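Local atomic coordinates of putative phenazine biosynthesis PhzC/PhzF protein (Clostridium difficile, PDB entry 4DUN), a protein that is probably an isomerase of the PhzF family, whose members share the two-lobed diaminopimelate epimerase-type fold. Residues A[7-12]-A[80-85]; A[56-61]-A[85-90]; A[74-79]-A[103-108]. All blocks are in the same frame, centred on the assembly; numbering follows the deposited sequence.

Overall arrangement
All three contacts fix one helix, 73-87, against the strands that curl around it in one half of the chain. Interaction 3 takes its first half, interaction 1 its second half and interaction 2 its C-terminal end and the loop beyond. The centres of interactions 1 and 3 are about 8 Å apart, those of 2 and 3 about 10 Å and those of 1 and 2 about 11 Å. Along the chain the strand segments come in the order 7-12, 56-61 and 103-108, the first two before the helix and the last after it. A central helix wrapped by strands is the hallmark of each lobe of the diaminopimelate epimerase-type fold, to which PhzF proteins belong.

Interaction 1: residues A[7-12]-A[80-85]; sequences YIVDSF and AYVISN
Tyr7 turns the face of its ring to Val82: CG1 of Val82 sits 3.8 Å from the ring centroid, 26° off the normal, a CH-pi contact. The methyl is displaced toward the CD1-CE1 edge, where Tyr7 CD1 and Val82 CG1 are 3.5 Å apart. The phenol end reaches past the valine, and Tyr7 OH is hydrogen-bonded to Glu5. Two residues on, Val9 presents both methyls to the helix. Both lie 3.9 Å from CD2 of Tyr81, and Val9 CG2 also meets Val82 CG2 at 3.7 Å. Val82 is forked too: CG1, anti to the backbone N (chi1 168°), goes to the Tyr7 ring, and CG2 lies between Val9 CG2 and the root of the Tyr7 side chain. Asn85 ND2 stands above one face of the Tyr81 ring, toward its rim, and donates to Tyr81 O at 2.9 Å. Across the contact itself the packing is wholly apolar. The axes of strand segment 7-11 and helix segment 80-85 approach to 9.9 Å, with 118° between their chain directions. Strand 4-11 pairs with strands 20-27 and 244-259; Val82 also rests on Val24 and Val26, Tyr81 on Tyr112 of strand 111-117, and the Tyr7 ring stacks with Phe86 near the helix end.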
ATOM      1  N   TYR A   7      -5.743  -2.505  14.069  1.00 15.06           N
ATOM      2  CA  TYR A   7      -4.767  -1.511  14.479  1.00 15.22           C
ATOM      3  C   TYR A   7      -3.686  -1.361  13.445  1.00 19.50           C
ATOM      4  O   TYR A   7      -3.246  -2.361  12.869  1.00 19.45           O
ATOM      5  CB  TYR A   7      -4.084  -1.955  15.811  1.00 16.59           C
ATOM      6  CG  TYR A   7      -5.039  -2.288  16.934  1.00 18.54           C
ATOM      7  CD1 TYR A   7      -5.605  -3.558  17.044  1.00 19.79           C
ATOM      8  CD2 TYR A   7      -5.355  -1.347  17.909  1.00 19.59           C
ATOM      9  CE1 TYR A   7      -6.506  -3.865  18.068  1.00 21.47           C
ATOM     10  CE2 TYR A   7      -6.236  -1.650  18.948  1.00 21.46           C
ATOM     11  CZ  TYR A   7      -6.805  -2.909  19.025  1.00 25.38           C
ATOM     12  OH  TYR A   7      -7.671  -3.197  20.055  1.00 28.23           O
ATOM     13  N   ILE A   8      -3.214  -0.132  13.244  1.00 16.01           N
ATOM     14  CA  ILE A   8      -2.041   0.152  12.413  1.00 15.20           C
ATOM     15  C   ILE A   8      -0.974   0.637  13.375  1.00 18.76           C
ATOM     16  O   ILE A   8      -1.189   1.625  14.073  1.00 18.13           O
ATOM     17  CB  ILE A   8      -2.264   1.151  11.255  1.00 17.33           C
ATOM     18  CG1 ILE A   8      -3.334   0.638  10.269  1.00 17.15           C
ATOM     19  CG2 ILE A   8      -0.907   1.411  10.547  1.00 17.65           C
ATOM     20  CD1 ILE A   8      -3.801   1.702   9.232  1.00 18.02           C
ATOM     21  N   VAL A   9       0.148  -0.081  13.440  1.00 15.52           N
ATOM     22  CA  VAL A   9       1.220   0.178  14.404  1.00 15.69           C
ATOM     23  C   VAL A   9       2.550   0.307  13.692  1.00 19.36           C
ATOM     24  O   VAL A   9       2.858  -0.519  12.826  1.00 18.55           O
ATOM     25  CB  VAL A   9       1.267  -1.007  15.434  1.00 18.01           C
ATOM     26  CG1 VAL A   9       2.456  -0.902  16.402  1.00 18.08           C
ATOM     27  CG2 VAL A   9      -0.053  -1.140  16.199  1.00 17.92           C
ATOM     28  N   ASP A  10       3.372   1.284  14.125  1.00 16.30           N
ATOM     29  CA  ASP A  10       4.746   1.468  13.630  1.00 15.52           C
ATOM     30  C   ASP A  10       5.716   0.786  14.597  1.00 18.65           C
ATOM     31  O   ASP A  10       5.794   1.190  15.757  1.00 18.19           O
ATOM     32  CB  ASP A  10       5.071   2.978  13.494  1.00 17.02           C
ATOM     33  CG  ASP A  10       4.191   3.690  12.472  1.00 20.69           C
ATOM     34  OD1 ASP A  10       3.559   2.989  11.634  1.00 19.46           O
ATOM     35  OD2 ASP A  10       4.095   4.929  12.538  1.00 20.81           O
ATOM     36  N   SER A  11       6.446  -0.236  14.120  0.50 15.24           N
ATOM     37  CA  SER A  11       7.402  -0.994  14.942  0.50 14.92           C
ATOM     38  C   SER A  11       8.783  -0.390  14.863  0.50 18.10           C
ATOM     39  O   SER A  11       9.168   0.092  13.799  0.50 17.11           O
ATOM     40  CB  SER A  11       7.452  -2.452  14.509  0.50 17.06           C
ATOM     41  OG  SER A  11       6.174  -3.035  14.688  0.50 13.88           O
ATOM     42  N   PHE A  12       9.544  -0.442  15.981  1.00 15.78           N
ATOM     43  CA  PHE A  12      10.900   0.163  16.100  1.00 15.25           C
ATOM     44  C   PHE A  12      10.808   1.685  15.795  1.00 20.52           C
ATOM     45  O   PHE A  12      11.667   2.248  15.105  1.00 19.34           O
ATOM     46  CB  PHE A  12      11.928  -0.529  15.162  1.00 16.23           C
ATOM     47  CG  PHE A  12      12.176  -1.982  15.474  1.00 16.34           C
ATOM     48  CD1 PHE A  12      11.575  -2.988  14.715  1.00 17.85           C
ATOM     49  CD2 PHE A  12      13.025  -2.352  16.516  1.00 16.19           C
ATOM     50  CE1 PHE A  12      11.807  -4.343  15.005  1.00 17.60           C
ATOM     51  CE2 PHE A  12      13.276  -3.705  16.792  1.00 18.29           C
ATOM     52  CZ  PHE A  12      12.658  -4.691  16.044  1.00 16.46           C
ATOM     53  N   ALA A  80       2.620  -7.778  19.609  1.00 15.78           N
ATOM     54  CA  ALA A  80       2.854  -7.793  21.056  1.00 16.75           C
ATOM     55  C   ALA A  80       2.437  -6.452  21.658  1.00 19.07           C
ATOM     56  O   ALA A  80       1.815  -6.429  22.715  1.00 20.42           O
ATOM     57  CB  ALA A  80       4.320  -8.084  21.366  1.00 17.37           C
ATOM     58  N   TYR A  81       2.746  -5.334  20.964  1.00 16.20           N
ATOM     59  CA  TYR A  81       2.345  -3.990  21.401  1.00 16.03           C
ATOM     60  C   TYR A  81       0.812  -3.932  21.529  1.00 19.37           C
ATOM     61  O   TYR A  81       0.280  -3.492  22.551  1.00 19.44           O
ATOM     62  CB  TYR A  81       2.872  -2.921  20.409  1.00 17.93           C
ATOM     63  CG  TYR A  81       2.234  -1.553  20.604  1.00 21.54           C
ATOM     64  CD1 TYR A  81       2.805  -0.611  21.452  1.00 24.56           C
ATOM     65  CD2 TYR A  81       1.033  -1.221  19.971  1.00 22.76           C
ATOM     66  CE1 TYR A  81       2.219   0.642  21.642  1.00 26.21           C
ATOM     67  CE2 TYR A  81       0.415   0.010  20.192  1.00 24.90           C
ATOM     68  CZ  TYR A  81       1.020   0.944  21.015  1.00 34.81           C
ATOM     69  OH  TYR A  81       0.422   2.167  21.213  1.00 38.35           O
ATOM     70  N   VAL A  82       0.102  -4.461  20.524  1.00 17.36           N
ATOM     71  CA  VAL A  82      -1.357  -4.468  20.547  1.00 18.16           C
ATOM     72  C   VAL A  82      -1.884  -5.304  21.736  1.00 21.89           C
ATOM     73  O   VAL A  82      -2.773  -4.826  22.445  1.00 22.56           O
ATOM     74  CB  VAL A  82      -1.940  -4.945  19.192  1.00 20.85           C
ATOM     75  CG1 VAL A  82      -3.445  -5.229  19.301  1.00 21.54           C
ATOM     76  CG2 VAL A  82      -1.671  -3.908  18.102  1.00 19.99           C
ATOM     77  N   ILE A  83      -1.338  -6.522  21.947  0.50 18.66           N
ATOM     78  CA  ILE A  83      -1.768  -7.412  23.037  0.50 18.18           C
ATOM     79  C   ILE A  83      -1.639  -6.698  24.400  0.50 21.71           C
ATOM     80  O   ILE A  83      -2.616  -6.634  25.158  0.50 21.69           O
ATOM     81  CB  ILE A  83      -0.986  -8.771  23.021  0.50 20.51           C
ATOM     82  CG1 ILE A  83      -1.278  -9.611  21.739  0.50 20.79           C
ATOM     83  CG2 ILE A  83      -1.223  -9.595  24.308  0.50 21.67           C
ATOM     84  CD1 ILE A  83      -2.829 -10.024  21.468  0.50 23.26           C
ATOM     85  N   SER A  84      -0.438  -6.171  24.703  1.00 18.98           N
ATOM     86  CA  SER A  84      -0.144  -5.536  25.996  1.00 18.69           C
ATOM     87  C   SER A  84      -0.785  -4.161  26.180  1.00 22.64           C
ATOM     88  O   SER A  84      -0.963  -3.746  27.312  1.00 23.02           O
ATOM     89  CB  SER A  84       1.361  -5.443  26.225  1.00 20.98           C
ATOM     90  OG  SER A  84       1.604  -5.294  27.613  1.00 21.81           O
ATOM     91  N   ASN A  85      -1.161  -3.457  25.104  1.00 21.25           N
ATOM     92  CA  ASN A  85      -1.809  -2.163  25.276  1.00 21.54           C
ATOM     93  C   ASN A  85      -3.334  -2.255  25.259  1.00 27.67           C
ATOM     94  O   ASN A  85      -3.988  -1.362  25.828  1.00 27.59           O
ATOM     95  CB  ASN A  85      -1.361  -1.169  24.193  1.00 20.62           C
ATOM     96  CG  ASN A  85      -0.045  -0.519  24.507  1.00 33.75           C
ATOM     97  OD1 ASN A  85       0.002   0.627  24.975  1.00 27.11           O
ATOM     98  ND2 ASN A  85       1.053  -1.239  24.264  1.00 23.26           N
TER

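Interaction 2: residues A[56-61]-A[85-90]; sequences GNYELR and NFIDVN
Tyr58 reaches from strand 57-63 to the end of helix 73-87 with its hydroxyl, and supplies about half of the surface buried here. The CA atoms of Tyr58 and Ile87 are 11.2 Å apart, and the length of the phenol side chain bridges most of that distance. Its ring stands beside the backbone N and anti to the carbonyl carbon (chi1 -60°), which sends OH out toward residues 87 and 88. There Tyr58 OH lies 4.1 Å from CG2 of Ile87, a loose approach in which the two side chains run past each other in opposite directions. The contact uses the branch methyl of Ile87; its longer arm, CG1 with CD1, leads away from Tyr58 and leaves CG2 to face the hydroxyl.

Asp88 lies just beyond the helix and adds the polar half. Its CB is 3.9 Å from Tyr58 OH, and the two side chains cross at about a right angle, with the ring and carboxylate planes 53° apart. One water links the two: it lies 2.6 Å from Tyr58 OH and donates to Asp88 OD2, also at 2.6 Å. Both links are short, and the water joins the phenol to the acid at the protein surface.

Tyr58 also packs on Ile83, one turn back along helix 73-87, on Phe96 of strand 93-98, and on Val51 and Lys53 of strand 47-54. Ile87 lies against Lys53 and against Glu5 and Tyr7 of strand 4-11. The helix end thus rests against strands 4-11 and 47-54, and Tyr58 brings in its own strand, 57-63, which lies beside 93-98.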
ATOM      1  N   GLY A  56      -6.024 -20.030  26.643  1.00 60.74           N
ATOM      2  CA  GLY A  56      -4.633 -20.149  27.061  1.00 61.17           C
ATOM      3  C   GLY A  56      -3.540 -19.823  26.056  1.00 61.42           C
ATOM      4  O   GLY A  56      -2.372 -19.839  26.452  1.00 62.18           O
ATOM      5  N   ASN A  57      -3.865 -19.522  24.758  1.00 54.34           N
ATOM      6  CA  ASN A  57      -2.801 -19.208  23.775  1.00 51.90           C
ATOM      7  C   ASN A  57      -3.179 -18.180  22.675  1.00 51.43           C
ATOM      8  O   ASN A  57      -4.364 -17.912  22.442  1.00 51.09           O
ATOM      9  CB  ASN A  57      -2.289 -20.495  23.086  1.00 52.55           C
ATOM     10  CG  ASN A  57      -3.244 -21.161  22.111  1.00 78.45           C
ATOM     11  OD1 ASN A  57      -3.609 -20.606  21.063  1.00 70.02           O
ATOM     12  ND2 ASN A  57      -3.599 -22.409  22.389  1.00 73.52           N
ATOM     13  N   TYR A  58      -2.146 -17.650  21.966  1.00 28.52           N
ATOM     14  CA  TYR A  58      -2.309 -16.786  20.797  1.00 25.48           C
ATOM     15  C   TYR A  58      -1.698 -17.434  19.579  1.00 27.96           C
ATOM     16  O   TYR A  58      -0.505 -17.745  19.595  1.00 26.02           O
ATOM     17  CB  TYR A  58      -1.656 -15.387  20.946  1.00 24.57           C
ATOM     18  CG  TYR A  58      -2.165 -14.545  22.086  1.00 23.59           C
ATOM     19  CD1 TYR A  58      -3.462 -14.042  22.083  1.00 25.42           C
ATOM     20  CD2 TYR A  58      -1.326 -14.185  23.137  1.00 23.88           C
ATOM     21  CE1 TYR A  58      -3.939 -13.269  23.144  1.00 27.47           C
ATOM     22  CE2 TYR A  58      -1.777 -13.383  24.181  1.00 24.69           C
ATOM     23  CZ  TYR A  58      -3.087 -12.933  24.186  1.00 29.35           C
ATOM     24  OH  TYR A  58      -3.532 -12.179  25.244  1.00 26.36           O
ATOM     25  N   GLU A  59      -2.496 -17.621  18.519  1.00 23.03           N
ATOM     26  CA  GLU A  59      -1.972 -18.072  17.232  1.00 21.18           C
ATOM     27  C   GLU A  59      -1.704 -16.840  16.434  1.00 22.41           C
ATOM     28  O   GLU A  59      -2.554 -15.945  16.413  1.00 23.02           O
ATOM     29  CB  GLU A  59      -2.963 -18.974  16.486  1.00 22.75           C
ATOM     30  CG  GLU A  59      -2.990 -20.395  16.998  1.00 34.31           C
ATOM     31  CD  GLU A  59      -3.911 -21.265  16.169  1.00 39.22           C
ATOM     32  OE1 GLU A  59      -4.019 -21.037  14.939  1.00 29.23           O
ATOM     33  OE2 GLU A  59      -4.547 -22.161  16.763  1.00 33.58           O
ATOM     34  N   LEU A  60      -0.545 -16.764  15.800  1.00 16.23           N
ATOM     35  CA  LEU A  60      -0.155 -15.569  15.037  1.00 15.63           C
ATOM     36  C   LEU A  60       0.252 -15.961  13.629  1.00 19.60           C
ATOM     37  O   LEU A  60       1.112 -16.827  13.461  1.00 19.51           O
ATOM     38  CB  LEU A  60       0.996 -14.820  15.759  1.00 14.92           C
ATOM     39  CG  LEU A  60       1.717 -13.652  15.012  1.00 18.26           C
ATOM     40  CD1 LEU A  60       0.751 -12.483  14.714  1.00 19.73           C
ATOM     41  CD2 LEU A  60       2.964 -13.164  15.791  1.00 18.47           C
ATOM     42  N   ARG A  61      -0.412 -15.343  12.652  1.00 15.54           N
ATOM     43  CA  ARG A  61      -0.040 -15.418  11.245  1.00 14.37           C
ATOM     44  C   ARG A  61       0.215 -14.028  10.635  1.00 18.85           C
ATOM     45  O   ARG A  61      -0.282 -13.077  11.099  1.00 18.12           O
ATOM     46  CB  ARG A  61      -1.085 -16.161  10.405  1.00 13.61           C
ATOM     47  CG  ARG A  61      -1.404 -17.571  10.857  1.00 16.23           C
ATOM     48  CD  ARG A  61      -2.561 -18.183  10.050  1.00 17.15           C
ATOM     49  NE  ARG A  61      -2.991 -19.507  10.483  1.00 20.59           N
ATOM     50  CZ  ARG A  61      -2.664 -20.625   9.854  1.00 27.91           C
ATOM     51  NH1 ARG A  61      -1.910 -20.587   8.797  1.00 22.63           N
ATOM     52  NH2 ARG A  61      -3.094 -21.787  10.268  1.00 21.52           N
ATOM     53  N   ASN A  85      -1.161  -3.457  25.104  1.00 21.25           N
ATOM     54  CA  ASN A  85      -1.809  -2.163  25.276  1.00 21.54           C
ATOM     55  C   ASN A  85      -3.334  -2.255  25.259  1.00 27.67           C
ATOM     56  O   ASN A  85      -3.988  -1.362  25.828  1.00 27.59           O
ATOM     57  CB  ASN A  85      -1.361  -1.169  24.193  1.00 20.62           C
ATOM     58  CG  ASN A  85      -0.045  -0.519  24.507  1.00 33.75           C
ATOM     59  OD1 ASN A  85       0.002   0.627  24.975  1.00 27.11           O
ATOM     60  ND2 ASN A  85       1.053  -1.239  24.264  1.00 23.26           N
ATOM     61  N   PHE A  86      -3.914  -3.303  24.608  1.00 24.40           N
ATOM     62  CA  PHE A  86      -5.369  -3.346  24.447  1.00 25.82           C
ATOM     63  C   PHE A  86      -6.080  -4.643  24.829  1.00 30.14           C
ATOM     64  O   PHE A  86      -7.274  -4.595  25.130  1.00 31.37           O
ATOM     65  CB  PHE A  86      -5.719  -3.051  22.969  1.00 27.74           C
ATOM     66  CG  PHE A  86      -5.197  -1.716  22.501  1.00 29.78           C
ATOM     67  CD1 PHE A  86      -5.824  -0.532  22.883  1.00 35.95           C
ATOM     68  CD2 PHE A  86      -4.041  -1.634  21.733  1.00 31.09           C
ATOM     69  CE1 PHE A  86      -5.307   0.709  22.500  1.00 37.25           C
ATOM     70  CE2 PHE A  86      -3.537  -0.394  21.333  1.00 34.91           C
ATOM     71  CZ  PHE A  86      -4.167   0.769  21.733  1.00 35.10           C
ATOM     72  N   ILE A  87      -5.403  -5.785  24.747  1.00 25.98           N
ATOM     73  CA  ILE A  87      -6.059  -7.088  24.908  1.00 25.82           C
ATOM     74  C   ILE A  87      -5.893  -7.625  26.314  1.00 29.35           C
ATOM     75  O   ILE A  87      -6.893  -7.954  26.957  1.00 29.40           O
ATOM     76  CB  ILE A  87      -5.532  -8.077  23.820  1.00 27.59           C
ATOM     77  CG1 ILE A  87      -5.555  -7.456  22.376  1.00 26.46           C
ATOM     78  CG2 ILE A  87      -6.224  -9.447  23.901  1.00 28.87           C
ATOM     79  CD1 ILE A  87      -6.914  -6.776  21.853  1.00 34.28           C
ATOM     80  N   ASP A  88      -4.641  -7.747  26.771  1.00 24.72           N
ATOM     81  CA  ASP A  88      -4.260  -8.161  28.118  1.00 25.00           C
ATOM     82  C   ASP A  88      -3.394  -7.046  28.627  1.00 28.41           C
ATOM     83  O   ASP A  88      -2.172  -7.121  28.550  1.00 26.94           O
ATOM     84  CB  ASP A  88      -3.551  -9.524  28.102  1.00 26.29           C
ATOM     85  CG  ASP A  88      -3.332 -10.157  29.472  1.00 31.44           C
ATOM     86  OD1 ASP A  88      -3.691  -9.523  30.492  1.00 33.99           O
ATOM     87  OD2 ASP A  88      -2.774 -11.266  29.527  1.00 29.40           O
ATOM     88  N   VAL A  89      -4.044  -5.950  29.049  1.00 26.70           N
ATOM     89  CA  VAL A  89      -3.392  -4.691  29.397  1.00 27.09           C
ATOM     90  C   VAL A  89      -2.255  -4.880  30.402  1.00 29.59           C
ATOM     91  O   VAL A  89      -2.463  -5.366  31.514  1.00 29.47           O
ATOM     92  CB  VAL A  89      -4.387  -3.590  29.854  1.00 32.48           C
ATOM     93  CG1 VAL A  89      -3.656  -2.277  30.150  1.00 32.12           C
ATOM     94  CG2 VAL A  89      -5.462  -3.356  28.791  1.00 32.72           C
ATOM     95  N   ASN A  90      -1.045  -4.467  29.971  1.00 24.92           N
ATOM     96  CA  ASN A  90       0.228  -4.458  30.714  1.00 24.39           C
ATOM     97  C   ASN A  90       0.813  -5.847  30.967  1.00 26.94           C
ATOM     98  O   ASN A  90       1.740  -5.962  31.772  1.00 28.29           O
ATOM     99  CB  ASN A  90       0.128  -3.661  32.032  1.00 27.50           C
ATOM    100  CG  ASN A  90      -0.088  -2.185  31.800  1.00 45.36           C
ATOM    101  OD1 ASN A  90       0.524  -1.567  30.918  1.00 34.69           O
ATOM    102  ND2 ASN A  90      -0.968  -1.588  32.581  1.00 41.85           N
TER
HETATM  103  O   HOH W   1      -1.899 -12.334  27.308  1.00 29.54           O

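Interaction 3: residues A[74-79]-A[103-108]; sequences HATLAA and LEVTRN. With NI (nickel (II) ion), chain D; SO4 (sulfate ion), chain B.
The imidazole of His74 has the nickel ion and a sulfate at its rim: NE2 binds the nickel at 2.0 Å, and sulfate O4 lies near the ring plane at the edge, 3.2 Å from CD2. The backbone N of His74 gives O4 a weak bond of 3.0 Å. Gly73 N, Gly204 N and Ser205 OG also hold the sulfate, which probably comes from the crystallisation liquor; five atoms from elsewhere complete the nickel site. The sulfate thus sits at the N-terminal end of helix 73-87. With the side chain of Thr76 about 9 Å from that of Glu47, the predicted active-site residue, this is consistent with an anion site beside the active site.

The contact between the segments lies at Thr76. Its CG2 methyl, anti to the backbone N, meets CG2 of Val105 at 3.9 Å and CD1 of Leu103 at 4.1 Å. Thr76 OG1 is 4.0 Å from the same Leu103 CD1; it is hydrogen-bonded to Cys72 O, one turn back, with a weak bond from Trp62 NE1. Thr76 and Leu103 cross at about a right angle.

The first turns of helix 73-87 thus rest on strand 101-108, with Leu60 and Trp62 of strand 57-63 on one flank and Tyr112 of strand 111-117 beside Val105 and Leu77.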
ATOM      1  N   HIS A  74       9.453  -7.923  12.878  1.00 18.09           N
ATOM      2  CA  HIS A  74       8.985  -6.539  13.070  1.00 17.09           C
ATOM      3  C   HIS A  74       7.435  -6.487  13.235  1.00 19.69           C
ATOM      4  O   HIS A  74       6.954  -5.749  14.112  1.00 17.78           O
ATOM      5  CB  HIS A  74       9.504  -5.586  11.945  1.00 17.59           C
ATOM      6  CG  HIS A  74       9.282  -6.096  10.535  1.00 20.54           C
ATOM      7  ND1 HIS A  74       8.104  -5.840   9.851  1.00 21.59           N
ATOM      8  CD2 HIS A  74      10.118  -6.790   9.715  1.00 22.39           C
ATOM      9  CE1 HIS A  74       8.248  -6.386   8.648  1.00 20.62           C
ATOM     10  NE2 HIS A  74       9.426  -6.997   8.526  1.00 21.49           N
ATOM     11  N   ALA A  75       6.663  -7.308  12.480  1.00 18.24           N
ATOM     12  CA  ALA A  75       5.196  -7.300  12.673  1.00 17.95           C
ATOM     13  C   ALA A  75       4.824  -8.025  13.961  1.00 18.53           C
ATOM     14  O   ALA A  75       3.787  -7.714  14.544  1.00 17.47           O
ATOM     15  CB  ALA A  75       4.464  -7.919  11.486  1.00 18.72           C
ATOM     16  N   THR A  76       5.695  -8.962  14.438  1.00 16.01           N
ATOM     17  CA  THR A  76       5.479  -9.663  15.702  1.00 15.90           C
ATOM     18  C   THR A  76       5.570  -8.648  16.860  1.00 18.26           C
ATOM     19  O   THR A  76       4.767  -8.721  17.793  1.00 16.56           O
ATOM     20  CB  THR A  76       6.437 -10.843  15.868  1.00 17.86           C
ATOM     21  OG1 THR A  76       6.204 -11.748  14.777  1.00 16.61           O
ATOM     22  CG2 THR A  76       6.217 -11.605  17.196  1.00 16.98           C
ATOM     23  N   LEU A  77       6.535  -7.706  16.791  1.00 15.59           N
ATOM     24  CA  LEU A  77       6.675  -6.641  17.800  1.00 14.95           C
ATOM     25  C   LEU A  77       5.362  -5.820  17.828  1.00 18.56           C
ATOM     26  O   LEU A  77       4.807  -5.579  18.909  1.00 18.29           O
ATOM     27  CB  LEU A  77       7.897  -5.758  17.467  1.00 15.78           C
ATOM     28  CG  LEU A  77       8.338  -4.744  18.539  1.00 19.69           C
ATOM     29  CD1 LEU A  77       9.824  -4.427  18.407  1.00 20.24           C
ATOM     30  CD2 LEU A  77       7.564  -3.425  18.404  1.00 21.01           C
ATOM     31  N   ALA A  78       4.839  -5.430  16.631  1.00 15.57           N
ATOM     32  CA  ALA A  78       3.572  -4.685  16.542  1.00 16.70           C
ATOM     33  C   ALA A  78       2.415  -5.472  17.204  1.00 19.69           C
ATOM     34  O   ALA A  78       1.619  -4.878  17.935  1.00 18.04           O
ATOM     35  CB  ALA A  78       3.228  -4.374  15.087  1.00 17.58           C
ATOM     36  N   ALA A  79       2.312  -6.784  16.926  1.00 17.83           N
ATOM     37  CA  ALA A  79       1.262  -7.632  17.521  1.00 17.28           C
ATOM     38  C   ALA A  79       1.390  -7.664  19.075  1.00 18.20           C
ATOM     39  O   ALA A  79       0.383  -7.563  19.759  1.00 17.05           O
ATOM     40  CB  ALA A  79       1.337  -9.044  16.956  1.00 17.53           C
ATOM     41  N   LEU A 103       7.056 -18.081  19.490  1.00 19.87           N
ATOM     42  CA  LEU A 103       7.820 -16.837  19.594  1.00 20.04           C
ATOM     43  C   LEU A 103       7.456 -16.137  20.887  1.00 23.27           C
ATOM     44  O   LEU A 103       6.267 -16.000  21.220  1.00 22.24           O
ATOM     45  CB  LEU A 103       7.594 -15.889  18.406  1.00 19.68           C
ATOM     46  CG  LEU A 103       7.841 -16.421  16.995  1.00 24.88           C
ATOM     47  CD1 LEU A 103       7.373 -15.395  15.984  1.00 25.62           C
ATOM     48  CD2 LEU A 103       9.310 -16.760  16.762  1.00 27.45           C
ATOM     49  N   GLU A 104       8.464 -15.720  21.643  0.50 19.02           N
ATOM     50  CA  GLU A 104       8.203 -14.986  22.880  0.50 17.80           C
ATOM     51  C   GLU A 104       8.619 -13.535  22.713  0.50 19.89           C
ATOM     52  O   GLU A 104       9.646 -13.258  22.101  0.50 18.64           O
ATOM     53  CB  GLU A 104       8.927 -15.612  24.082  0.50 20.00           C
ATOM     54  CG  GLU A 104       8.555 -14.943  25.396  0.50 26.59           C
ATOM     55  CD  GLU A 104       8.865 -15.742  26.641  0.50 41.65           C
ATOM     56  OE1 GLU A 104       9.858 -15.405  27.321  0.50 25.25           O
ATOM     57  OE2 GLU A 104       8.104 -16.684  26.956  0.50 39.66           O
ATOM     58  N   VAL A 105       7.808 -12.610  23.248  1.00 16.51           N
ATOM     59  CA  VAL A 105       8.102 -11.168  23.241  1.00 16.74           C
ATOM     60  C   VAL A 105       7.973 -10.713  24.706  1.00 22.37           C
ATOM     61  O   VAL A 105       7.007 -11.090  25.373  1.00 21.86           O
ATOM     62  CB  VAL A 105       7.233 -10.318  22.266  1.00 19.11           C
ATOM     63  CG1 VAL A 105       7.675  -8.843  22.269  1.00 19.49           C
ATOM     64  CG2 VAL A 105       7.280 -10.885  20.844  1.00 18.36           C
ATOM     65  N   THR A 106       8.963  -9.954  25.211  1.00 18.60           N
ATOM     66  CA  THR A 106       8.905  -9.431  26.578  1.00 18.60           C
ATOM     67  C   THR A 106       8.770  -7.924  26.534  1.00 22.36           C
ATOM     68  O   THR A 106       9.528  -7.268  25.819  1.00 22.50           O
ATOM     69  CB  THR A 106      10.131  -9.856  27.403  1.00 25.02           C
ATOM     70  OG1 THR A 106      10.216 -11.279  27.403  1.00 25.71           O
ATOM     71  CG2 THR A 106      10.050  -9.358  28.846  1.00 25.49           C
ATOM     72  N   ARG A 107       7.791  -7.377  27.276  1.00 19.82           N
ATOM     73  CA  ARG A 107       7.593  -5.936  27.394  1.00 19.53           C
ATOM     74  C   ARG A 107       8.394  -5.455  28.584  1.00 23.85           C
ATOM     75  O   ARG A 107       8.204  -5.942  29.702  1.00 23.90           O
ATOM     76  CB  ARG A 107       6.098  -5.557  27.550  1.00 18.80           C
ATOM     77  CG  ARG A 107       5.896  -4.036  27.518  1.00 21.24           C
ATOM     78  CD  ARG A 107       4.453  -3.652  27.671  1.00 22.42           C
ATOM     79  NE  ARG A 107       4.283  -2.208  27.861  1.00 21.98           N
ATOM     80  CZ  ARG A 107       3.101  -1.616  27.930  1.00 28.77           C
ATOM     81  NH1 ARG A 107       1.990  -2.332  27.833  1.00 21.95           N
ATOM     82  NH2 ARG A 107       3.017  -0.303  28.122  1.00 26.49           N
ATOM     83  N   ASN A 108       9.315  -4.534  28.347  1.00 20.49           N
ATOM     84  CA  ASN A 108      10.164  -3.967  29.403  1.00 20.73           C
ATOM     85  C   ASN A 108       9.928  -2.462  29.341  1.00 22.92           C
ATOM     86  O   ASN A 108      10.470  -1.785  28.464  1.00 20.38           O
ATOM     87  CB  ASN A 108      11.631  -4.374  29.161  1.00 22.00           C
ATOM     88  CG  ASN A 108      12.629  -3.781  30.137  1.00 40.03           C
ATOM     89  OD1 ASN A 108      12.308  -2.924  30.977  1.00 27.84           O
ATOM     90  ND2 ASN A 108      13.872  -4.247  30.058  1.00 35.25           N
TER
HETATM   91 NI    NI D 303      10.242  -8.118   7.033  0.80 17.91          NI
HETATM   92  S   SO4 B 301      12.731  -9.488  11.259  0.80 19.17           S
HETATM   93  O1  SO4 B 301      11.683 -10.196  10.540  0.80 22.25           O
HETATM   94  O2  SO4 B 301      13.149 -10.222  12.475  0.80 22.96           O
HETATM   95  O3  SO4 B 301      13.843  -9.371  10.367  0.80 22.18           O
HETATM   96  O4  SO4 B 301      12.226  -8.188  11.668  0.80 22.40           O